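PDB 7M1B: galactose-binding-like protein from Bacteroides thetaiotaomicron, which is a SusE-like protein whose galactose-binding-like fold suggests a part in glycan recognition, and perhaps in glycan breakdown. Local coordinates for residues S269-W274 and Q372-Y377; A314-I319 and E341-L346. All coordinates share one frame; numbering follows the deposited sequence.

In the fold
Both contacts lie in the C-terminal beta-sandwich, well after the small N-terminal sheets of the modelled chain. Strand 256-274 comes first and supplies residues 269-274. The chain then runs through strands 292-297 and 311-317, the latter leading into 314-319, and through helix 331-338 before reaching 341-346; here interaction 2 closes a short loop. Strand 352-362 follows, and 372-377 finally returns to 269-274, so that interaction 1 closes a longer loop with interaction 2 nested inside it. Residues 269-274 lie between 372-377 and 341-344, and Ser273 O to Glu341 N, 2.8 Å, is a probable hydrogen bond connecting interactions 1 and 2.

Interaction 1 (S269-W274 and Q372-Y377); sequences SRFTSW and QQLWFY
Residues 269-274 and 373-377 pair as antiparallel strands of the galactose-binding-like beta-sandwich, Thr272 and Trp375 exchanging two backbone N-H...O bonds, with a classic beta bulge at each end: Ser269 and Arg270 face Tyr377, Gln372 and Gln373 face Trp274. On the buried face, Phe271 CB sits over the centre of the Phe376 ring, 3.8 Å from its centroid, though the rings themselves barely overlap. Close packing centres on Trp274, on the other face. Trp274 CE3 lies 3.6 Å from Gln373 CB, and its six-membered ring turns an edge toward the face of Trp375 in a T-shaped pair (planes at 64°), Trp274 CH2 lying 3.7 Å from Trp375 CD2. Trp375 NE1 donates in its ring plane to a lone pair of Gln373 OE1 (3.0 Å), which also accepts from Gly234 N. A leucine in place of Trp375 would probably leave the Trp274 edge without its aromatic face and Gln373 OE1 without one donor. The partly exposed end is looser: the Arg270 chain, extended from CG to NE (chi2 -174°), lays its guanidinium, salt-bridged through NE to Glu202, flat on Tyr377 (planes 13° apart). Beside it, Thr272 OG1, hydrogen-bonded to Glu342 OE2, accepts from a water (2.8 Å) that also bonds Tyr377 OH.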
loop_
_atom_site.group_PDB
_atom_site.type_symbol
_atom_site.label_atom_id
_atom_site.label_comp_id
_atom_site.label_asym_id
_atom_site.label_seq_id
_atom_site.Cartn_x
_atom_site.Cartn_y
_atom_site.Cartn_z
ATOM N N SER A 269 2.540 5.799 -2.020
ATOM C CA SER A 269 1.395 6.497 -1.470
ATOM C C SER A 269 0.123 5.666 -1.567
ATOM O O SER A 269 -0.583 5.519 -0.592
ATOM C CB SER A 269 1.193 7.876 -2.044
ATOM O OG SER A 269 1.069 7.789 -3.484
ATOM N N ARG A 270 -0.218 5.237 -2.768
ATOM C CA ARG A 270 -1.488 4.542 -2.980
ATOM C C ARG A 270 -1.437 3.828 -4.332
ATOM O O ARG A 270 -0.463 3.990 -5.086
ATOM C CB ARG A 270 -2.563 5.651 -3.037
ATOM C CG ARG A 270 -2.457 6.566 -4.251
ATOM C CD ARG A 270 -3.469 7.745 -4.143
ATOM N NE ARG A 270 -3.455 8.584 -5.351
ATOM C CZ ARG A 270 -4.108 8.408 -6.516
ATOM N NH1 ARG A 270 -4.919 7.380 -6.730
ATOM N NH2 ARG A 270 -3.923 9.298 -7.478
ATOM N N PHE A 271 -2.401 2.925 -4.567
ATOM C CA PHE A 271 -2.509 2.353 -5.898
ATOM C C PHE A 271 -3.986 2.223 -6.252
ATOM O O PHE A 271 -4.867 2.329 -5.395
ATOM C CB PHE A 271 -1.775 0.990 -5.949
ATOM C CG PHE A 271 -2.416 -0.157 -5.190
ATOM C CD1 PHE A 271 -2.272 -0.296 -3.794
ATOM C CD2 PHE A 271 -3.311 -1.008 -5.841
ATOM C CE1 PHE A 271 -2.892 -1.351 -3.110
ATOM C CE2 PHE A 271 -3.921 -2.062 -5.154
ATOM C CZ PHE A 271 -3.778 -2.204 -3.763
ATOM N N THR A 272 -4.221 2.048 -7.559
ATOM C CA THR A 272 -5.564 1.874 -8.100
ATOM C C THR A 272 -5.597 0.499 -8.780
ATOM O O THR A 272 -4.630 0.115 -9.477
ATOM C CB THR A 272 -5.962 2.914 -9.156
ATOM O OG1 THR A 272 -5.705 4.174 -8.536
ATOM C CG2 THR A 272 -7.409 2.825 -9.578
ATOM N N SER A 273 -6.679 -0.277 -8.536
ATOM C CA SER A 273 -6.784 -1.665 -9.019
ATOM C C SER A 273 -8.064 -1.760 -9.850
ATOM O O SER A 273 -9.130 -1.231 -9.469
ATOM C CB SER A 273 -6.944 -2.596 -7.789
ATOM O OG SER A 273 -7.052 -3.912 -8.265
ATOM N N TRP A 274 -7.942 -2.324 -11.072
ATOM C CA TRP A 274 -9.115 -2.639 -11.869
ATOM C C TRP A 274 -9.300 -4.127 -12.065
ATOM O O TRP A 274 -8.338 -4.816 -12.373
ATOM C CB TRP A 274 -8.997 -2.048 -13.286
ATOM C CG TRP A 274 -9.157 -0.551 -13.300
ATOM C CD1 TRP A 274 -10.292 0.110 -13.669
ATOM C CD2 TRP A 274 -8.129 0.434 -13.128
ATOM N NE1 TRP A 274 -10.048 1.464 -13.742
ATOM C CE2 TRP A 274 -8.729 1.688 -13.408
ATOM C CE3 TRP A 274 -6.781 0.402 -12.720
ATOM C CZ2 TRP A 274 -8.024 2.906 -13.279
ATOM C CZ3 TRP A 274 -6.074 1.602 -12.666
ATOM C CH2 TRP A 274 -6.690 2.832 -12.923
ATOM N N GLN A 372 -7.271 -6.669 -14.186
ATOM C CA GLN A 372 -7.167 -5.951 -15.475
ATOM C C GLN A 372 -5.977 -4.988 -15.423
ATOM O O GLN A 372 -5.312 -4.766 -16.441
ATOM C CB GLN A 372 -8.437 -5.092 -15.728
ATOM C CG GLN A 372 -8.499 -4.392 -17.070
ATOM C CD GLN A 372 -9.792 -3.608 -17.084
ATOM O OE1 GLN A 372 -9.868 -2.460 -16.582
ATOM N NE2 GLN A 372 -10.823 -4.167 -17.699
ATOM N N GLN A 373 -5.747 -4.320 -14.289
ATOM C CA GLN A 373 -4.776 -3.188 -14.306
ATOM C C GLN A 373 -4.396 -2.802 -12.880
ATOM O O GLN A 373 -5.273 -2.851 -11.998
ATOM C CB GLN A 373 -5.380 -1.977 -15.053
ATOM C CG GLN A 373 -4.319 -0.952 -15.476
ATOM C CD GLN A 373 -3.536 -1.213 -16.768
ATOM O OE1 GLN A 373 -2.596 -0.482 -17.053
ATOM N NE2 GLN A 373 -3.652 -2.390 -17.371
ATOM N N LEU A 374 -3.127 -2.337 -12.681
ATOM C CA LEU A 374 -2.710 -1.816 -11.357
ATOM C C LEU A 374 -1.827 -0.591 -11.609
ATOM O O LEU A 374 -0.899 -0.693 -12.455
ATOM C CB LEU A 374 -1.802 -2.818 -10.655
ATOM C CG LEU A 374 -2.461 -4.103 -10.210
ATOM C CD1 LEU A 374 -1.391 -5.038 -9.637
ATOM C CD2 LEU A 374 -3.519 -3.762 -9.145
ATOM N N TRP A 375 -2.268 0.574 -11.114
ATOM C CA TRP A 375 -1.416 1.754 -11.211
ATOM C C TRP A 375 -0.921 2.143 -9.828
ATOM O O TRP A 375 -1.727 2.284 -8.937
ATOM C CB TRP A 375 -2.204 2.925 -11.812
ATOM C CG TRP A 375 -2.516 2.801 -13.279
ATOM C CD1 TRP A 375 -2.216 1.734 -14.083
ATOM C CD2 TRP A 375 -3.293 3.741 -14.040
ATOM N NE1 TRP A 375 -2.711 1.989 -15.340
ATOM C CE2 TRP A 375 -3.382 3.211 -15.336
ATOM C CE3 TRP A 375 -3.841 5.032 -13.786
ATOM C CZ2 TRP A 375 -4.063 3.881 -16.369
ATOM C CZ3 TRP A 375 -4.487 5.671 -14.831
ATOM C CH2 TRP A 375 -4.610 5.121 -16.115
ATOM N N PHE A 376 0.396 2.399 -9.693
ATOM C CA PHE A 376 1.004 2.710 -8.389
ATOM C C PHE A 376 1.401 4.195 -8.377
ATOM O O PHE A 376 1.870 4.700 -9.398
ATOM C CB PHE A 376 2.224 1.838 -8.142
ATOM C CG PHE A 376 1.872 0.484 -7.576
ATOM C CD1 PHE A 376 0.991 -0.365 -8.199
ATOM C CD2 PHE A 376 2.332 0.146 -6.290
ATOM C CE1 PHE A 376 0.680 -1.576 -7.583
ATOM C CE2 PHE A 376 2.028 -1.067 -5.705
ATOM C CZ PHE A 376 1.081 -1.850 -6.301
ATOM N N TYR A 377 1.299 4.804 -7.210
ATOM C CA TYR A 377 1.626 6.205 -7.047
ATOM C C TYR A 377 2.628 6.343 -5.939
ATOM O O TYR A 377 2.541 5.601 -4.965
ATOM C CB TYR A 377 0.398 7.072 -6.728
ATOM C CG TYR A 377 -0.597 7.113 -7.872
ATOM C CD1 TYR A 377 -1.519 6.065 -8.039
ATOM C CD2 TYR A 377 -0.581 8.132 -8.808
ATOM C CE1 TYR A 377 -2.409 6.046 -9.102
ATOM C CE2 TYR A 377 -1.475 8.144 -9.876
ATOM C CZ TYR A 377 -2.391 7.099 -10.015
ATOM O OH TYR A 377 -3.290 7.107 -11.049
HETATM O O HOH W 1 -5.574 6.068 -10.642
#

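Interaction 2 (A314-I319 and E341-L346); sequences ADCESI and EEFEFL
Ser318 and Glu341 open the contact between 314-319 and 341-346, two antiparallel segments of the beta-sandwich that meet through side chains and water rather than as paired strands: the axes of strands 314-317 and 341-344 stay 7.8 Å apart. The contact brings together strands 311-317 and 341-344, whose sheet partners are 292-297 and 256-274 respectively. At the start of the second segment, Glu341 reaches across with its chain extended beyond CG (chi2 174°), and its OE2 accepts a short hydrogen bond from Ser318 OG, 2.5 Å, on the syn lone pair. His363 NE2 also bonds to that hydroxyl, while Gln275 NE2 engages Glu341 OE1, so that both carboxylate oxygens have partners and the buried group is fixed in its rotation. A water gives OE2 a second donor and accepts from Ile319 N.

Phe343 follows, its CB pointing toward 314-319, and chi1 of -59° sets the ring beside Cys316 and the Glu317 carbonyl. Cys316 CB approaches the ring obliquely, 3.8 Å from Phe343 CD1, and Cys316 SG makes an oblique sulfur-aromatic contact 4.7 Å from the centroid. At the ring's edge, near its plane, Phe343 CE1 comes within 3.4 Å of Glu317 O. Trp292 meets Phe343 edge-to-face, placing this ring beside Trp292 and Phe271. Glu344 takes part through its backbone: a water donates to its O and to Asp315 O, so that the water joins the two main chains. Phe345 CB leads away from the other segment, yet the ring swings back, and Phe345 CD1 packs against Ala314 CB at 3.7 Å. Leu346 closes the contact loosely, with Leu346 CD1 lying 4.2 Å from Ala314 N.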
loop_
_atom_site.group_PDB
_atom_site.type_symbol
_atom_site.label_atom_id
_atom_site.label_comp_id
_atom_site.label_asym_id
_atom_site.label_seq_id
_atom_site.Cartn_x
_atom_site.Cartn_y
_atom_site.Cartn_z
ATOM N N ALA A 314 0.283 -2.983 3.007
ATOM C CA ALA A 314 -1.133 -2.586 2.977
ATOM C C ALA A 314 -1.980 -3.830 3.154
ATOM O O ALA A 314 -1.571 -4.933 2.766
ATOM C CB ALA A 314 -1.494 -1.957 1.640
ATOM N N ASP A 315 -3.116 -3.626 3.850
ATOM C CA ASP A 315 -4.210 -4.584 3.869
ATOM C C ASP A 315 -5.292 -3.963 3.014
ATOM O O ASP A 315 -5.601 -2.739 3.133
ATOM C CB ASP A 315 -4.758 -4.743 5.286
ATOM C CG ASP A 315 -3.762 -5.381 6.232
ATOM O OD1 ASP A 315 -3.346 -6.539 5.992
ATOM O OD2 ASP A 315 -3.491 -4.750 7.244
ATOM N N CYS A 316 -5.896 -4.809 2.177
ATOM C CA CYS A 316 -6.787 -4.271 1.180
ATOM C C CYS A 316 -8.046 -5.110 1.076
ATOM O O CYS A 316 -7.940 -6.349 1.027
ATOM C CB CYS A 316 -6.133 -4.282 -0.200
ATOM S SG CYS A 316 -4.562 -3.389 -0.312
ATOM N N GLU A 317 -9.176 -4.446 0.897
ATOM C CA GLU A 317 -10.444 -5.141 0.592
ATOM C C GLU A 317 -11.190 -4.437 -0.536
ATOM O O GLU A 317 -11.555 -3.259 -0.421
ATOM C CB GLU A 317 -11.307 -5.260 1.872
ATOM C CG GLU A 317 -12.651 -5.932 1.537
ATOM C CD GLU A 317 -13.521 -6.330 2.701
ATOM O OE1 GLU A 317 -13.123 -5.990 3.811
ATOM O OE2 GLU A 317 -14.570 -6.960 2.513
ATOM N N SER A 318 -11.419 -5.177 -1.639
ATOM C CA SER A 318 -12.262 -4.695 -2.729
ATOM C C SER A 318 -13.718 -4.794 -2.276
ATOM O O SER A 318 -14.195 -5.878 -1.929
ATOM C CB SER A 318 -12.000 -5.560 -3.938
ATOM O OG SER A 318 -12.970 -5.342 -4.976
ATOM N N ILE A 319 -14.417 -3.647 -2.274
ATOM C CA ILE A 319 -15.822 -3.543 -1.866
ATOM C C ILE A 319 -16.746 -3.716 -3.071
ATOM O O ILE A 319 -16.507 -3.135 -4.147
ATOM C CB ILE A 319 -16.044 -2.181 -1.159
ATOM C CG1 ILE A 319 -15.210 -2.106 0.133
ATOM C CG2 ILE A 319 -17.517 -2.029 -0.818
ATOM C CD1 ILE A 319 -15.277 -3.327 1.012
ATOM N N GLU A 341 -10.496 0.926 -8.308
ATOM C CA GLU A 341 -10.619 0.819 -6.821
ATOM C C GLU A 341 -9.346 1.333 -6.172
ATOM O O GLU A 341 -8.216 0.907 -6.494
ATOM C CB GLU A 341 -10.962 -0.628 -6.532
ATOM C CG GLU A 341 -12.326 -1.025 -7.068
ATOM C CD GLU A 341 -12.533 -2.517 -6.880
ATOM O OE1 GLU A 341 -12.361 -3.247 -7.800
ATOM O OE2 GLU A 341 -12.771 -2.903 -5.672
ATOM N N GLU A 342 -9.526 2.252 -5.211
ATOM C CA GLU A 342 -8.384 2.973 -4.676
ATOM C C GLU A 342 -7.982 2.435 -3.304
ATOM O O GLU A 342 -8.854 2.184 -2.455
ATOM C CB GLU A 342 -8.829 4.456 -4.474
ATOM C CG GLU A 342 -9.428 5.061 -5.726
ATOM C CD GLU A 342 -8.467 5.383 -6.838
ATOM O OE1 GLU A 342 -8.947 5.970 -7.839
ATOM O OE2 GLU A 342 -7.251 5.053 -6.722
ATOM N N PHE A 343 -6.663 2.272 -3.098
ATOM C CA PHE A 343 -6.155 1.795 -1.820
ATOM C C PHE A 343 -4.948 2.623 -1.381
ATOM O O PHE A 343 -4.047 2.854 -2.174
ATOM C CB PHE A 343 -5.696 0.312 -1.938
ATOM C CG PHE A 343 -6.840 -0.578 -2.366
ATOM C CD1 PHE A 343 -7.750 -1.015 -1.413
ATOM C CD2 PHE A 343 -7.151 -0.804 -3.698
ATOM C CE1 PHE A 343 -8.848 -1.787 -1.783
ATOM C CE2 PHE A 343 -8.235 -1.581 -4.070
ATOM C CZ PHE A 343 -9.122 -2.028 -3.123
ATOM N N GLU A 344 -4.845 2.955 -0.074
ATOM C CA GLU A 344 -3.742 3.771 0.417
ATOM C C GLU A 344 -2.764 2.866 1.163
ATOM O O GLU A 344 -3.141 1.788 1.677
ATOM C CB GLU A 344 -4.207 4.834 1.427
ATOM C CG GLU A 344 -5.328 5.685 0.906
ATOM C CD GLU A 344 -5.628 6.880 1.765
ATOM O OE1 GLU A 344 -5.159 6.899 2.882
ATOM O OE2 GLU A 344 -6.325 7.776 1.277
ATOM N N PHE A 345 -1.486 3.217 1.070
ATOM C CA PHE A 345 -0.479 2.434 1.757
ATOM C C PHE A 345 -0.240 2.968 3.143
ATOM O O PHE A 345 -0.511 4.146 3.407
ATOM C CB PHE A 345 0.883 2.549 1.088
ATOM C CG PHE A 345 0.943 1.696 -0.141
ATOM C CD1 PHE A 345 0.999 0.284 -0.002
ATOM C CD2 PHE A 345 0.795 2.234 -1.417
ATOM C CE1 PHE A 345 0.983 -0.507 -1.129
ATOM C CE2 PHE A 345 0.840 1.419 -2.534
ATOM C CZ PHE A 345 0.934 0.047 -2.380
ATOM N N LEU A 346 0.360 2.089 3.964
ATOM C CA LEU A 346 0.777 2.518 5.296
ATOM C C LEU A 346 1.864 3.607 5.190
ATOM O O LEU A 346 2.612 3.602 4.210
ATOM C CB LEU A 346 1.208 1.311 6.169
ATOM C CG LEU A 346 0.213 0.166 6.368
ATOM C CD1 LEU A 346 0.972 -1.105 6.753
ATOM C CD2 LEU A 346 -0.829 0.495 7.444
HETATM O O HOH W 2 -5.201 -0.234 1.490
HETATM O O HOH W 3 -13.117 -1.284 -3.487
#